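Local coordinates for EvdO1 (Micromonospora carbonacea, PDB 4XBZ), which probably catalyses an oxidative cyclization in orthosomycin biosynthesis, as a metal-dependent oxygenase of the phytanoyl-CoA dioxygenase family built on a double-stranded beta helix, at residues A[62-67]-A[181-186]; A[93-98]-A[104-109]; A[126-131]-A[137-142]; A[210-215]-A[241-246]. One frame throughout, in Å; residues are numbered along the deposited sequence.

How the contacts relate
Contacts 1, 3 and 4 are buried and wholly apolar across their segments, whereas contact 2, a partly buried hairpin at the rim of the large sheet, is held mainly by backbone hydrogen bonds. Contacts 1 and 3 lie on the same sheet and touch: Leu127 of helix 125-134 packs on Ile183 and Ala181, and Leu63 rests on Leu126. Contact 2 reaches that sheet too, strand 105-109 lying beside strand 139-147 of contact 3, but its centre is about 29 Å from that of contact 3. Contact 4 belongs to the smaller antiparallel sheet and carries a nickel ligand; the side chain of Arg107 in contact 2 comes within about 7 Å of the nickel.

Contact 1 of 4, residues A[62-67]-A[181-186]; sequences GLLTPQ and AGIYLD
Ile183, near the end of strand 179-184, meets Leu63 and Leu64 of the loop that leads into helix 66-86. Ahead of it in the strand, Ala181 and Gly182 tie the chain into the large sheet, through backbone hydrogen bonds to Phe259 and Leu236. Ile183 then sends its two branches to different leucines. CG1 stands anti to the carbonyl carbon (chi1 -53°) and carries CD1 to within 4.1 Å of CD2 of Leu63. The other branch, CG2, meets CD1 of Leu64 at 4.0 Å. Each touch is one methyl against another, and both leucine side chains cross that of Ile183 at about a right angle. Tyr184 continues the backbone bonding in the sheet, to Gly233 and Asp234. Beyond the strand, the carbonyl oxygen of Leu185 accepts from NE2 of Gln73 in helix 66-86, and Asp186 forms a salt bridge with Arg255. Leu121 packs on both Ile183 and Leu64, while the carbonyl oxygen of Leu63 is bonded by Arg40. With no hydrogen bond between the two segments, dispersion and the hydrophobic effect join loop to strand, and polar partners elsewhere anchor the backbones.

Contact 2 of 4, residues A[93-98]-A[104-109]; sequences VWTLEP and APVRIE
Thr95 N donates to Ala104 O at 2.6 Å, nearly straight at 168°, at the turn end of the antiparallel beta hairpin of strands 92-94 and 105-109. Beside it, OG1 of Thr95 lies only 2.5 Å from Ala104 N, suspiciously short for a hydrogen bond, so its exact geometry is doubtful. CG2 of Thr95 rests on CG1 of Val106. Val106 and Arg107 both face Val93 in a classic beta bulge: Val93 N binds Arg107 O and Val93 O accepts from Val106 N, each at 2.8 Å. CG1 of Val93 presses on CG2 of Val106, and its CB and CG2 lie against CB of Arg107. Arg107, extended from CG to NE, forms a salt bridge with Glu109: NE lies 2.6 Å from OE2, which it meets from above the carboxylate plane. NH1 of Arg107 binds a glycerol, probably from the crystallisation liquor. On the other face of the sheet Trp94 and Pro105, a non-hydrogen-bonded pair, lie side by side. Ala83 and Trp84 of helix 66-86 cover Pro105. The indole donates from NE1 to Ser88 O and is sandwiched between two prolines, Pro98 CG over one face and Pro105 CB over the opposite one. Pro105 CD adds a CH-pi contact, 3.9 Å from the centroid of the six-membered ring of Trp94 and 22° off the ring normal.

Contact 3 of 4, residues A[126-131]-A[137-142]; sequences LLLRIM and PNLIPT
Leu139, the first residue of strand 139-147, points its isobutyl group at helix 125-134 and meets Leu128 and Met131 there. One methyl does most of the touching: CD1 of Leu139 lies 4.2 Å from CD2 of Leu128 and 4.3 Å from CB of Met131. The second methyl rests against the helix backbone, Leu139 CD2 lying 4.3 Å from Met131 C. Leu128 and Met131 are three residues apart, close to one helical turn, which brings both to the strand, though the thioether end of Met131 runs away from Leu139. A chi1 of -63° swings CD2 of Leu128 toward Leu139. Helical bonds hold the turn, with Met131 N donating to Leu127 O at 2.9 Å. Farther out, Tyr261 of strand 256-263 packs on both Met131 and Leu139, and Leu237 backs Met131. Phe304 and, from helix 275-293, Leu285 and Ile289 also pack on Leu128. The strand is fixed by its neighbour, Ile140 pairing with Arg262 and Thr142 with Glu260 through the backbone. Pro137 packs on Arg53 of the second subunit and Asn138 on Tyr202 of that same subunit. A helix lying on the large sheet and running by a short turn into one of its strands is in keeping with the double-stranded beta helix of this oxygenase family, whose main sheet is backed by helices.

Contact 4 of 4, residues A[210-215]-A[241-246]; sequences ATADQL and LTLHGA. With NI (nickel (II) ion), chain I.
Leu243 fits its two methyls against helix 205-217, CD1 on CB of Ala212 at 4.2 Å and CD2 on CD1 of Leu215 at 4.3 Å. Its CG stands anti to the backbone N (chi1 -163°), and both branches are spent on the helix. This is the closely packed side, where Ala212 and Leu243 are buried and Trp159 of strand 157-160 also packs on Leu215 and Leu243. The outer side of the helix is looser: Ala210, Asp213 and Gln214 are exposed and do not touch the other segment, and Leu215 is itself partly exposed. One residue on, His244 binds the nickel ion through NE2 at 2.3 Å, together with His160 and Asp162. The other ring nitrogen, ND1, donates to Thr242 O at 2.8 Å, close to the ring plane; this bond and the metal bond together hold the rotation of the imidazole. Thr242 is held in turn by its hydroxyl to Gly56 O. Adjacent residues thus do different work, Leu243 docking the helix by apolar contact alone and His244 completing a two-histidine, one-aspartate metal site, consistent with the facial triad of this oxygenase superfamily.

Contact 1 of 4, residues A[62-67]-A[181-186]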
loop_
_atom_site.group_PDB
_atom_site.type_symbol
_atom_site.label_atom_id
_atom_site.label_comp_id
_atom_site.label_asym_id
_atom_site.label_seq_id
_atom_site.Cartn_x
_atom_site.Cartn_y
_atom_site.Cartn_z
ATOM N N GLY A 62 -2.551 21.663 -1.013
ATOM C CA GLY A 62 -1.453 22.352 -1.679
ATOM C C GLY A 62 -0.521 21.522 -2.551
ATOM O O GLY A 62 0.692 21.731 -2.537
ATOM N N LEU A 63 -1.076 20.587 -3.316
ATOM C CA LEU A 63 -0.269 19.777 -4.227
ATOM C C LEU A 63 0.431 20.652 -5.269
ATOM O O LEU A 63 1.616 20.482 -5.541
ATOM C CB LEU A 63 -1.129 18.716 -4.925
ATOM C CG LEU A 63 -0.403 17.918 -6.016
ATOM C CD1 LEU A 63 0.655 17.018 -5.427
ATOM C CD2 LEU A 63 -1.383 17.123 -6.882
ATOM N N LEU A 64 -0.303 21.607 -5.827
ATOM C CA LEU A 64 0.216 22.410 -6.930
ATOM C C LEU A 64 0.692 23.786 -6.482
ATOM O O LEU A 64 0.086 24.403 -5.599
ATOM C CB LEU A 64 -0.853 22.574 -8.011
ATOM C CG LEU A 64 -1.473 21.310 -8.597
ATOM C CD1 LEU A 64 -2.593 21.680 -9.563
ATOM C CD2 LEU A 64 -0.411 20.497 -9.296
ATOM N N THR A 65 1.773 24.264 -7.099
ATOM C CA THR A 65 2.089 25.692 -7.032
ATOM C C THR A 65 0.954 26.502 -7.666
ATOM O O THR A 65 0.186 25.974 -8.478
ATOM C CB THR A 65 3.408 26.051 -7.759
ATOM O OG1 THR A 65 3.271 25.812 -9.167
ATOM C CG2 THR A 65 4.567 25.262 -7.200
ATOM N N PRO A 66 0.834 27.787 -7.291
ATOM C CA PRO A 66 -0.127 28.694 -7.940
ATOM C C PRO A 66 0.007 28.738 -9.466
ATOM O O PRO A 66 -1.008 28.676 -10.163
ATOM C CB PRO A 66 0.210 30.052 -7.316
ATOM C CG PRO A 66 0.663 29.695 -5.937
ATOM C CD PRO A 66 1.451 28.405 -6.102
ATOM N N GLN A 67 1.234 28.824 -9.972
ATOM C CA GLN A 67 1.484 28.892 -11.418
ATOM C C GLN A 67 1.012 27.642 -12.163
ATOM O O GLN A 67 0.395 27.758 -13.223
ATOM C CB GLN A 67 2.976 29.114 -11.697
ATOM C CG GLN A 67 3.369 29.178 -13.178
ATOM C CD GLN A 67 2.807 30.399 -13.912
ATOM O OE1 GLN A 67 1.628 30.441 -14.285
ATOM N NE2 GLN A 67 3.656 31.400 -14.120
ATOM N N ALA A 181 -6.864 9.617 -8.179
ATOM C CA ALA A 181 -6.365 10.905 -7.720
ATOM C C ALA A 181 -7.162 12.004 -8.403
ATOM O O ALA A 181 -7.140 12.128 -9.636
ATOM C CB ALA A 181 -4.897 11.054 -8.004
ATOM N N GLY A 182 -7.879 12.783 -7.598
ATOM C CA GLY A 182 -8.724 13.851 -8.100
ATOM C C GLY A 182 -8.059 15.174 -7.822
ATOM O O GLY A 182 -7.931 15.576 -6.665
ATOM N N ILE A 183 -7.606 15.838 -8.880
ATOM C CA ILE A 183 -6.957 17.137 -8.743
ATOM C C ILE A 183 -7.955 18.258 -9.076
ATOM O O ILE A 183 -8.515 18.322 -10.173
ATOM C CB ILE A 183 -5.723 17.203 -9.627
ATOM C CG1 ILE A 183 -4.843 15.996 -9.309
ATOM C CG2 ILE A 183 -4.969 18.501 -9.411
ATOM C CD1 ILE A 183 -3.574 15.908 -10.119
ATOM N N TYR A 184 -8.203 19.117 -8.094
ATOM C CA TYR A 184 -9.293 20.080 -8.182
ATOM C C TYR A 184 -8.878 21.405 -8.814
ATOM O O TYR A 184 -7.955 22.080 -8.340
ATOM C CB TYR A 184 -9.881 20.311 -6.791
ATOM C CG TYR A 184 -10.792 19.191 -6.381
ATOM C CD1 TYR A 184 -10.305 17.897 -6.223
ATOM C CD2 TYR A 184 -12.143 19.412 -6.168
ATOM C CE1 TYR A 184 -11.134 16.859 -5.865
ATOM C CE2 TYR A 184 -12.977 18.380 -5.796
ATOM C CZ TYR A 184 -12.463 17.098 -5.646
ATOM O OH TYR A 184 -13.286 16.053 -5.295
ATOM N N LEU A 185 -9.573 21.764 -9.889
ATOM C CA LEU A 185 -9.313 23.008 -10.597
ATOM C C LEU A 185 -10.223 24.103 -10.044
ATOM O O LEU A 185 -9.900 25.290 -10.091
ATOM C CB LEU A 185 -9.547 22.849 -12.094
ATOM C CG LEU A 185 -8.836 21.702 -12.805
ATOM C CD1 LEU A 185 -8.765 21.939 -14.314
ATOM C CD2 LEU A 185 -7.456 21.461 -12.219
ATOM N N ASP A 186 -11.374 23.693 -9.534
ATOM C CA ASP A 186 -12.309 24.631 -8.948
ATOM C C ASP A 186 -12.576 24.217 -7.508
ATOM O O ASP A 186 -12.426 23.033 -7.170
ATOM C CB ASP A 186 -13.592 24.681 -9.776
ATOM C CG ASP A 186 -13.321 24.996 -11.223
ATOM O OD1 ASP A 186 -12.558 25.953 -11.500
ATOM O OD2 ASP A 186 -13.851 24.270 -12.085
#

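Contact 2 of 4, residues A[93-98]-A[104-109]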
loop_
_atom_site.group_PDB
_atom_site.type_symbol
_atom_site.label_atom_id
_atom_site.label_comp_id
_atom_site.label_asym_id
_atom_site.label_seq_id
_atom_site.Cartn_x
_atom_site.Cartn_y
_atom_site.Cartn_z
ATOM N N VAL A 93 -18.093 12.245 -22.780
ATOM C CA VAL A 93 -19.384 11.829 -22.234
ATOM C C VAL A 93 -20.348 13.005 -22.250
ATOM O O VAL A 93 -20.026 14.073 -21.739
ATOM C CB VAL A 93 -19.264 11.294 -20.779
ATOM C CG1 VAL A 93 -20.623 10.884 -20.246
ATOM C CG2 VAL A 93 -18.287 10.118 -20.704
ATOM N N TRP A 94 -21.525 12.798 -22.833
ATOM C CA TRP A 94 -22.536 13.846 -22.994
ATOM C C TRP A 94 -23.819 13.479 -22.257
ATOM O O TRP A 94 -24.210 12.321 -22.240
ATOM C CB TRP A 94 -22.849 14.082 -24.485
ATOM C CG TRP A 94 -21.818 14.888 -25.221
ATOM C CD1 TRP A 94 -20.617 14.452 -25.682
ATOM C CD2 TRP A 94 -21.907 16.273 -25.583
ATOM N NE1 TRP A 94 -19.946 15.473 -26.303
ATOM C CE2 TRP A 94 -20.716 16.603 -26.256
ATOM C CE3 TRP A 94 -22.880 17.263 -25.405
ATOM C CZ2 TRP A 94 -20.466 17.875 -26.753
ATOM C CZ3 TRP A 94 -22.633 18.522 -25.895
ATOM C CH2 TRP A 94 -21.430 18.822 -26.559
ATOM N N THR A 95 -24.481 14.469 -21.672
ATOM C CA THR A 95 -25.723 14.241 -20.931
ATOM C C THR A 95 -26.797 13.635 -21.826
ATOM O O THR A 95 -27.517 12.723 -21.424
ATOM C CB THR A 95 -26.266 15.552 -20.305
ATOM O OG1 THR A 95 -26.247 16.597 -21.288
ATOM C CG2 THR A 95 -25.412 15.966 -19.142
ATOM N N LEU A 96 -26.898 14.168 -23.039
ATOM C CA LEU A 96 -27.749 13.616 -24.081
ATOM C C LEU A 96 -26.943 13.629 -25.364
ATOM O O LEU A 96 -25.850 14.186 -25.385
ATOM C CB LEU A 96 -29.019 14.439 -24.258
ATOM C CG LEU A 96 -29.827 14.759 -23.009
ATOM C CD1 LEU A 96 -30.828 15.881 -23.293
ATOM C CD2 LEU A 96 -30.525 13.498 -22.557
ATOM N N GLU A 97 -27.477 13.042 -26.430
ATOM C CA GLU A 97 -26.851 13.168 -27.742
ATOM C C GLU A 97 -26.692 14.663 -28.045
ATOM O O GLU A 97 -27.621 15.437 -27.828
ATOM C CB GLU A 97 -27.684 12.466 -28.818
ATOM C CG GLU A 97 -26.861 11.646 -29.807
ATOM C CD GLU A 97 -26.609 10.221 -29.338
ATOM O OE1 GLU A 97 -27.433 9.691 -28.566
ATOM O OE2 GLU A 97 -25.588 9.626 -29.749
ATOM N N PRO A 98 -25.501 15.076 -28.510
ATOM C CA PRO A 98 -25.113 16.486 -28.679
ATOM C C PRO A 98 -26.067 17.328 -29.523
ATOM O O PRO A 98 -26.111 18.546 -29.336
ATOM C CB PRO A 98 -23.753 16.386 -29.366
ATOM C CG PRO A 98 -23.201 15.101 -28.873
ATOM C CD PRO A 98 -24.377 14.167 -28.786
ATOM N N ALA A 104 -25.269 18.387 -22.703
ATOM C CA ALA A 104 -23.992 18.989 -22.338
ATOM C C ALA A 104 -22.919 17.919 -22.155
ATOM O O ALA A 104 -23.242 16.759 -21.931
ATOM C CB ALA A 104 -24.147 19.806 -21.091
ATOM N N PRO A 105 -21.636 18.298 -22.290
ATOM C CA PRO A 105 -20.544 17.364 -21.990
ATOM C C PRO A 105 -20.215 17.384 -20.498
ATOM O O PRO A 105 -20.290 18.451 -19.890
ATOM C CB PRO A 105 -19.376 17.911 -22.813
ATOM C CG PRO A 105 -19.634 19.411 -22.839
ATOM C CD PRO A 105 -21.135 19.590 -22.807
ATOM N N VAL A 106 -19.854 16.237 -19.925
ATOM C CA VAL A 106 -19.574 16.159 -18.495
ATOM C C VAL A 106 -18.207 15.533 -18.211
ATOM O O VAL A 106 -17.702 15.621 -17.081
ATOM C CB VAL A 106 -20.668 15.353 -17.743
ATOM C CG1 VAL A 106 -21.975 16.154 -17.674
ATOM C CG2 VAL A 106 -20.900 14.014 -18.408
ATOM N N ARG A 107 -17.613 14.908 -19.229
ATOM C CA ARG A 107 -16.312 14.275 -19.061
ATOM C C ARG A 107 -15.562 14.160 -20.375
ATOM O O ARG A 107 -16.117 13.752 -21.398
ATOM C CB ARG A 107 -16.476 12.890 -18.420
ATOM C CG ARG A 107 -15.184 12.136 -18.106
ATOM C CD ARG A 107 -15.515 10.769 -17.498
ATOM N NE ARG A 107 -14.385 9.835 -17.514
ATOM C CZ ARG A 107 -13.917 9.178 -16.446
ATOM N NH1 ARG A 107 -14.468 9.364 -15.247
ATOM N NH2 ARG A 107 -12.882 8.344 -16.567
ATOM N N ILE A 108 -14.285 14.519 -20.332
ATOM C CA ILE A 108 -13.386 14.349 -21.471
ATOM C C ILE A 108 -12.296 13.305 -21.125
ATOM O O ILE A 108 -11.627 13.424 -20.107
ATOM C CB ILE A 108 -12.755 15.712 -21.878
ATOM C CG1 ILE A 108 -13.847 16.672 -22.347
ATOM C CG2 ILE A 108 -11.718 15.547 -22.967
ATOM C CD1 ILE A 108 -13.454 18.113 -22.287
ATOM N N GLU A 109 -12.135 12.280 -21.967
ATOM C CA GLU A 109 -11.114 11.246 -21.731
ATOM C C GLU A 109 -9.804 11.538 -22.439
ATOM O O GLU A 109 -9.786 12.158 -23.513
ATOM C CB GLU A 109 -11.595 9.866 -22.182
ATOM C CG GLU A 109 -12.850 9.363 -21.492
ATOM C CD GLU A 109 -12.597 8.694 -20.156
ATOM O OE1 GLU A 109 -11.427 8.461 -19.774
ATOM O OE2 GLU A 109 -13.604 8.396 -19.487
#

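Contact 3 of 4, residues A[126-131]-A[137-142]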
loop_
_atom_site.group_PDB
_atom_site.type_symbol
_atom_site.label_atom_id
_atom_site.label_comp_id
_atom_site.label_asym_id
_atom_site.label_seq_id
_atom_site.Cartn_x
_atom_site.Cartn_y
_atom_site.Cartn_z
ATOM N N LEU A 126 5.511 14.994 -6.620
ATOM C CA LEU A 126 4.877 14.834 -5.313
ATOM C C LEU A 126 3.698 13.867 -5.429
ATOM O O LEU A 126 3.505 12.984 -4.579
ATOM C CB LEU A 126 4.418 16.181 -4.739
ATOM C CG LEU A 126 5.513 17.170 -4.322
ATOM C CD1 LEU A 126 4.944 18.357 -3.535
ATOM C CD2 LEU A 126 6.635 16.485 -3.538
ATOM N N LEU A 127 2.913 14.032 -6.492
ATOM C CA LEU A 127 1.821 13.107 -6.785
ATOM C C LEU A 127 2.331 11.655 -6.893
ATOM O O LEU A 127 1.839 10.752 -6.200
ATOM C CB LEU A 127 1.106 13.532 -8.070
ATOM C CG LEU A 127 0.000 12.642 -8.635
ATOM C CD1 LEU A 127 -1.043 12.314 -7.585
ATOM C CD2 LEU A 127 -0.661 13.292 -9.873
ATOM N N LEU A 128 3.333 11.443 -7.738
ATOM C CA LEU A 128 3.867 10.100 -7.991
ATOM C C LEU A 128 4.603 9.463 -6.786
ATOM O O LEU A 128 4.522 8.253 -6.577
ATOM C CB LEU A 128 4.797 10.143 -9.193
ATOM C CG LEU A 128 4.132 10.540 -10.504
ATOM C CD1 LEU A 128 5.197 10.745 -11.573
ATOM C CD2 LEU A 128 3.135 9.468 -10.938
ATOM N N ARG A 129 5.292 10.273 -5.983
ATOM C CA ARG A 129 5.937 9.735 -4.791
ATOM C C ARG A 129 4.912 9.306 -3.749
ATOM O O ARG A 129 5.160 8.357 -2.991
ATOM C CB ARG A 129 6.927 10.738 -4.183
ATOM C CG ARG A 129 8.286 10.694 -4.880
ATOM C CD ARG A 129 9.414 11.275 -4.032
ATOM N NE ARG A 129 9.541 12.723 -4.166
ATOM C CZ ARG A 129 10.052 13.339 -5.231
ATOM N NH1 ARG A 129 10.472 12.637 -6.281
ATOM N NH2 ARG A 129 10.133 14.665 -5.254
ATOM N N ILE A 130 3.773 9.999 -3.707
ATOM C CA ILE A 130 2.684 9.585 -2.832
ATOM C C ILE A 130 2.084 8.286 -3.343
ATOM O O ILE A 130 1.914 7.334 -2.572
ATOM C CB ILE A 130 1.565 10.628 -2.735
ATOM C CG1 ILE A 130 2.044 11.873 -1.988
ATOM C CG2 ILE A 130 0.348 10.013 -2.048
ATOM C CD1 ILE A 130 1.116 13.067 -2.167
ATOM N N MET A 131 1.753 8.264 -4.637
ATOM C CA MET A 131 1.238 7.066 -5.295
ATOM C C MET A 131 2.155 5.871 -5.102
ATOM O O MET A 131 1.693 4.765 -4.831
ATOM C CB MET A 131 1.020 7.309 -6.797
ATOM C CG MET A 131 -0.231 8.140 -7.129
ATOM S SD MET A 131 -1.778 7.394 -6.543
ATOM C CE MET A 131 -1.951 8.184 -4.953
ATOM N N PRO A 137 5.728 0.444 -5.856
ATOM C CA PRO A 137 6.803 0.754 -6.808
ATOM C C PRO A 137 6.486 0.354 -8.260
ATOM O O PRO A 137 7.141 0.867 -9.163
ATOM C CB PRO A 137 7.986 -0.055 -6.262
ATOM C CG PRO A 137 7.336 -1.223 -5.552
ATOM C CD PRO A 137 6.133 -0.603 -4.898
ATOM N N ASN A 138 5.510 -0.519 -8.485
ATOM C CA ASN A 138 5.163 -0.916 -9.858
ATOM C C ASN A 138 3.908 -0.221 -10.360
ATOM O O ASN A 138 3.199 -0.755 -11.222
ATOM C CB ASN A 138 4.950 -2.434 -9.970
ATOM C CG ASN A 138 6.047 -3.238 -9.292
ATOM O OD1 ASN A 138 7.231 -2.944 -9.438
ATOM N ND2 ASN A 138 5.650 -4.262 -8.541
ATOM N N LEU A 139 3.620 0.951 -9.804
ATOM C CA LEU A 139 2.437 1.707 -10.200
ATOM C C LEU A 139 2.422 1.999 -11.707
ATOM O O LEU A 139 3.447 2.299 -12.317
ATOM C CB LEU A 139 2.352 3.024 -9.426
ATOM C CG LEU A 139 3.320 4.127 -9.840
ATOM C CD1 LEU A 139 2.538 5.346 -10.368
ATOM C CD2 LEU A 139 4.197 4.514 -8.673
ATOM N N ILE A 140 1.251 1.896 -12.308
ATOM C CA ILE A 140 1.077 2.431 -13.646
ATOM C C ILE A 140 -0.164 3.319 -13.678
ATOM O O ILE A 140 -1.109 3.093 -12.920
ATOM C CB ILE A 140 0.967 1.322 -14.706
ATOM C CG1 ILE A 140 -0.205 0.386 -14.408
ATOM C CG2 ILE A 140 2.271 0.536 -14.803
ATOM C CD1 ILE A 140 -0.836 -0.205 -15.678
ATOM N N PRO A 141 -0.152 4.350 -14.532
ATOM C CA PRO A 141 -1.341 5.187 -14.751
ATOM C C PRO A 141 -2.358 4.511 -15.682
ATOM O O PRO A 141 -1.964 3.958 -16.709
ATOM C CB PRO A 141 -0.760 6.444 -15.398
ATOM C CG PRO A 141 0.466 5.919 -16.165
ATOM C CD PRO A 141 1.027 4.840 -15.274
ATOM N N THR A 142 -3.641 4.540 -15.340
ATOM C CA THR A 142 -4.624 3.869 -16.176
ATOM C C THR A 142 -5.575 4.887 -16.797
ATOM O O THR A 142 -5.222 5.552 -17.768
ATOM C CB THR A 142 -5.413 2.785 -15.386
ATOM O OG1 THR A 142 -5.999 3.367 -14.221
ATOM C CG2 THR A 142 -4.478 1.611 -14.949
#

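Contact 4 of 4, residues A[210-215]-A[241-246]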
loop_
_atom_site.group_PDB
_atom_site.type_symbol
_atom_site.label_atom_id
_atom_site.label_comp_id
_atom_site.label_asym_id
_atom_site.label_seq_id
_atom_site.Cartn_x
_atom_site.Cartn_y
_atom_site.Cartn_z
ATOM N N ALA A 210 -26.687 -3.450 -0.234
ATOM C CA ALA A 210 -27.809 -3.065 0.616
ATOM C C ALA A 210 -27.739 -1.589 0.991
ATOM O O ALA A 210 -28.712 -0.848 0.802
ATOM C CB ALA A 210 -27.850 -3.916 1.873
ATOM N N THR A 211 -26.594 -1.167 1.523
ATOM C CA THR A 211 -26.433 0.206 1.991
ATOM C C THR A 211 -26.575 1.228 0.856
ATOM O O THR A 211 -27.225 2.265 1.033
ATOM C CB THR A 211 -25.073 0.398 2.699
ATOM O OG1 THR A 211 -24.969 -0.542 3.767
ATOM C CG2 THR A 211 -24.957 1.796 3.281
ATOM N N ALA A 212 -25.992 0.924 -0.304
ATOM C CA ALA A 212 -26.060 1.830 -1.443
ATOM C C ALA A 212 -27.501 1.955 -1.933
ATOM O O ALA A 212 -27.984 3.067 -2.143
ATOM C CB ALA A 212 -25.147 1.358 -2.577
ATOM N N ASP A 213 -28.174 0.816 -2.114
ATOM C CA ASP A 213 -29.576 0.800 -2.532
ATOM C C ASP A 213 -30.463 1.640 -1.598
ATOM O O ASP A 213 -31.275 2.454 -2.072
ATOM C CB ASP A 213 -30.112 -0.634 -2.605
ATOM C CG ASP A 213 -29.603 -1.392 -3.819
ATOM O OD1 ASP A 213 -28.991 -0.770 -4.707
ATOM O OD2 ASP A 213 -29.819 -2.620 -3.896
ATOM N N GLN A 214 -30.308 1.453 -0.286
ATOM C CA GLN A 214 -31.101 2.214 0.671
ATOM C C GLN A 214 -30.859 3.709 0.487
ATOM O O GLN A 214 -31.803 4.484 0.370
ATOM C CB GLN A 214 -30.789 1.814 2.120
ATOM C CG GLN A 214 -30.944 2.977 3.115
ATOM C CD GLN A 214 -30.478 2.653 4.531
ATOM O OE1 GLN A 214 -30.402 1.486 4.934
ATOM N NE2 GLN A 214 -30.145 3.699 5.290
ATOM N N LEU A 215 -29.593 4.109 0.454
ATOM C CA LEU A 215 -29.249 5.515 0.305
ATOM C C LEU A 215 -29.798 6.124 -0.996
ATOM O O LEU A 215 -30.294 7.251 -1.002
ATOM C CB LEU A 215 -27.734 5.699 0.356
ATOM C CG LEU A 215 -27.023 5.545 1.700
ATOM C CD1 LEU A 215 -25.522 5.635 1.495
ATOM C CD2 LEU A 215 -27.509 6.588 2.714
ATOM N N LEU A 241 -13.021 1.378 -3.977
ATOM C CA LEU A 241 -13.989 0.585 -3.218
ATOM C C LEU A 241 -14.722 1.425 -2.155
ATOM O O LEU A 241 -15.672 0.955 -1.509
ATOM C CB LEU A 241 -13.288 -0.608 -2.538
ATOM C CG LEU A 241 -12.587 -1.635 -3.439
ATOM C CD1 LEU A 241 -11.957 -2.801 -2.653
ATOM C CD2 LEU A 241 -13.570 -2.152 -4.451
ATOM N N THR A 242 -14.262 2.656 -1.941
ATOM C CA THR A 242 -14.967 3.543 -1.023
ATOM C C THR A 242 -16.240 4.048 -1.681
ATOM O O THR A 242 -16.194 4.644 -2.755
ATOM C CB THR A 242 -14.117 4.737 -0.587
ATOM O OG1 THR A 242 -12.864 4.271 -0.072
ATOM C CG2 THR A 242 -14.854 5.545 0.486
ATOM N N LEU A 243 -17.369 3.784 -1.033
ATOM C CA LEU A 243 -18.666 4.286 -1.475
ATOM C C LEU A 243 -18.677 5.813 -1.468
ATOM O O LEU A 243 -18.325 6.435 -0.465
ATOM C CB LEU A 243 -19.785 3.737 -0.583
ATOM C CG LEU A 243 -21.190 3.856 -1.173
ATOM C CD1 LEU A 243 -21.291 3.028 -2.441
ATOM C CD2 LEU A 243 -22.253 3.425 -0.168
ATOM N N HIS A 244 -19.044 6.415 -2.601
ATOM C CA HIS A 244 -19.151 7.875 -2.667
ATOM C C HIS A 244 -20.271 8.369 -3.578
ATOM O O HIS A 244 -20.833 7.614 -4.370
ATOM C CB HIS A 244 -17.824 8.508 -3.110
ATOM C CG HIS A 244 -17.288 7.968 -4.397
ATOM N ND1 HIS A 244 -16.813 6.680 -4.522
ATOM C CD2 HIS A 244 -17.135 8.547 -5.611
ATOM C CE1 HIS A 244 -16.399 6.484 -5.760
ATOM N NE2 HIS A 244 -16.577 7.604 -6.438
ATOM N N GLY A 245 -20.573 9.659 -3.455
ATOM C CA GLY A 245 -21.675 10.272 -4.176
ATOM C C GLY A 245 -21.744 11.767 -3.924
ATOM O O GLY A 245 -20.941 12.332 -3.173
ATOM N N ALA A 246 -22.710 12.421 -4.548
ATOM C CA ALA A 246 -22.807 13.873 -4.440
ATOM C C ALA A 246 -24.256 14.295 -4.573
ATOM O O ALA A 246 -25.033 13.606 -5.233
ATOM C CB ALA A 246 -21.933 14.551 -5.500
HETATM NI NI NI I . -16.814 7.752 -8.753
#